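Local coordinates for staphylococcal nuclease domain-containing protein 1 (Drosophila melanogaster, PDB 2WAC) that cleaves both DNA and RNA as an endonuclease, associates with the RNA-induced silencing complex, and binds symmetrically dimethylated arginines through its Tudor domain, at residues 59-64 with 96-101. Numbering follows the deposited sequence.
Sequences AAQFTL and TNRLAA
R98 meets Q61 through two differently shaped chains: the arginine has CG beside its own backbone N (chi1 -71°) and bends at chi3, which turns the NE/NH2 edge of the guanidinium toward the carbonyl oxygens of Q61 and F62, while Q61 runs out extended with CG anti to N (chi1 -160°). The two side chains cross at about a right angle, yet their flat ends lie nearly parallel, with Q61 OE1 over the centre of one guanidinium face, 3.6 Å from R98 CZ. The arginine grips one carbonyl side-on: R98 NE reaches Q61 O at 2.9 Å and R98 NH2 reaches the same oxygen at 3.0 Å. Both come from one face of that carbonyl, NE moderately tilted and NH2 well above the plane. NH2 also makes a weak bond to F62 O at the guanidinium edge, and T63 CG2 lies 3.9 Å from R98 NE. N66 completes the grip, its OD1 taking a hydrogen bond from R98 NH2 and its backbone O one from Q61 NE2. With R98 cut back to an alanine, Q61 O is likely to lose both side-chain donors, and N66 OD1 the NH2 that bonds to it.

The backbones themselves pair as antiparallel strands. Q61 N donates to R98 O at 3.0 Å in an almost straight bond, and A59 and A100 form a hydrogen-bonded pair, with A100 N to A59 O at 2.9 Å. Between them A60 and L99 are a non-hydrogen-bonded pair, A60 CB packing on L99 CD2 at 3.7 Å.

In the Tudor domain, 99-101 is the last strand of the five-stranded antiparallel sheet, next to 57-61, whose other neighbour is strand 68-77. A60 and L99 face strand 80-85, A59 and A100 lie against W68, and F62, in the dimethylarginine-binding region, meets Y85 and strand 91-95.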
loop_
_atom_site.group_PDB
_atom_site.type_symbol
_atom_site.label_atom_id
_atom_site.label_comp_id
_atom_site.label_asym_id
_atom_site.label_seq_id
_atom_site.Cartn_x
_atom_site.Cartn_y
_atom_site.Cartn_z
ATOM N N ALA A 59 -19.091 6.478 3.371
ATOM C CA ALA A 59 -18.843 5.668 4.550
ATOM C C ALA A 59 -19.229 4.238 4.196
ATOM O O ALA A 59 -20.323 3.991 3.676
ATOM C CB ALA A 59 -19.653 6.170 5.724
ATOM N N ALA A 60 -18.320 3.306 4.455
ATOM C CA ALA A 60 -18.542 1.899 4.144
ATOM C C ALA A 60 -18.384 1.042 5.389
ATOM O O ALA A 60 -17.400 1.179 6.126
ATOM C CB ALA A 60 -17.580 1.437 3.058
ATOM N N GLN A 61 -19.356 0.162 5.617
ATOM C CA GLN A 61 -19.317 -0.771 6.739
ATOM C C GLN A 61 -18.541 -2.027 6.338
ATOM O O GLN A 61 -19.067 -2.906 5.647
ATOM C CB GLN A 61 -20.733 -1.118 7.207
ATOM C CG GLN A 61 -20.811 -1.669 8.632
ATOM C CD GLN A 61 -22.194 -2.193 8.992
ATOM O OE1 GLN A 61 -23.001 -2.509 8.119
ATOM N NE2 GLN A 61 -22.470 -2.292 10.289
ATOM N N PHE A 62 -17.282 -2.078 6.771
ATOM C CA PHE A 62 -16.349 -3.175 6.493
ATOM C C PHE A 62 -16.969 -4.515 6.892
ATOM O O PHE A 62 -17.505 -4.648 7.993
ATOM C CB PHE A 62 -15.039 -2.907 7.256
ATOM C CG PHE A 62 -13.877 -3.800 6.872
ATOM C CD1 PHE A 62 -13.785 -4.386 5.612
ATOM C CD2 PHE A 62 -12.838 -4.008 7.781
ATOM C CE1 PHE A 62 -12.699 -5.195 5.275
ATOM C CE2 PHE A 62 -11.742 -4.805 7.451
ATOM C CZ PHE A 62 -11.673 -5.401 6.193
ATOM N N THR A 63 -16.912 -5.494 5.989
ATOM C CA THR A 63 -17.533 -6.804 6.231
ATOM C C THR A 63 -16.844 -7.599 7.340
ATOM O O THR A 63 -17.446 -8.503 7.920
ATOM C CB THR A 63 -17.610 -7.684 4.957
ATOM O OG1 THR A 63 -16.294 -7.913 4.435
ATOM C CG2 THR A 63 -18.465 -7.029 3.903
ATOM N N LEU A 64 -15.589 -7.258 7.636
ATOM C CA LEU A 64 -14.825 -7.968 8.662
ATOM C C LEU A 64 -15.291 -7.673 10.090
ATOM O O LEU A 64 -15.498 -8.599 10.880
ATOM C CB LEU A 64 -13.324 -7.679 8.537
ATOM C CG LEU A 64 -12.429 -8.357 9.581
ATOM C CD1 LEU A 64 -12.271 -9.832 9.250
ATOM C CD2 LEU A 64 -11.075 -7.679 9.680
ATOM N N THR A 96 -24.120 -2.486 -1.932
ATOM C CA THR A 96 -24.298 -1.037 -1.801
ATOM C C THR A 96 -25.163 -0.641 -0.600
ATOM O O THR A 96 -25.129 0.513 -0.168
ATOM C CB THR A 96 -24.889 -0.409 -3.086
ATOM O OG1 THR A 96 -26.130 -1.048 -3.402
ATOM C CG2 THR A 96 -23.933 -0.569 -4.257
ATOM N N ASN A 97 -25.931 -1.590 -0.062
ATOM C CA ASN A 97 -26.687 -1.337 1.170
ATOM C C ASN A 97 -25.809 -1.210 2.426
ATOM O O ASN A 97 -26.303 -0.885 3.505
ATOM C CB ASN A 97 -27.856 -2.331 1.362
ATOM C CG ASN A 97 -27.406 -3.780 1.505
ATOM O OD1 ASN A 97 -26.358 -4.076 2.075
ATOM N ND2 ASN A 97 -28.225 -4.696 1.000
ATOM N N ARG A 98 -24.507 -1.456 2.267
ATOM C CA ARG A 98 -23.525 -1.231 3.332
ATOM C C ARG A 98 -22.732 0.058 3.098
ATOM O O ARG A 98 -21.691 0.292 3.723
ATOM C CB ARG A 98 -22.587 -2.434 3.465
ATOM C CG ARG A 98 -23.250 -3.663 4.065
ATOM C CD ARG A 98 -22.299 -4.842 4.127
ATOM N NE ARG A 98 -21.298 -4.702 5.186
ATOM C CZ ARG A 98 -21.420 -5.200 6.415
ATOM N NH1 ARG A 98 -22.506 -5.878 6.772
ATOM N NH2 ARG A 98 -20.447 -5.016 7.294
ATOM N N LEU A 99 -23.239 0.887 2.189
ATOM C CA LEU A 99 -22.662 2.196 1.914
ATOM C C LEU A 99 -23.625 3.293 2.337
ATOM O O LEU A 99 -24.842 3.149 2.203
ATOM C CB LEU A 99 -22.322 2.345 0.426
ATOM C CG LEU A 99 -21.457 1.266 -0.239
ATOM C CD1 LEU A 99 -21.295 1.545 -1.723
ATOM C CD2 LEU A 99 -20.097 1.137 0.426
ATOM N N ALA A 100 -23.071 4.384 2.851
ATOM C CA ALA A 100 -23.857 5.555 3.216
ATOM C C ALA A 100 -23.123 6.818 2.790
ATOM O O ALA A 100 -21.914 6.786 2.530
ATOM C CB ALA A 100 -24.122 5.569 4.713
ATOM N N ALA A 101 -23.856 7.926 2.705
ATOM C CA ALA A 101 -23.245 9.223 2.446
ATOM C C ALA A 101 -22.328 9.573 3.611
ATOM O O ALA A 101 -22.722 9.475 4.778
ATOM C CB ALA A 101 -24.312 10.293 2.257
#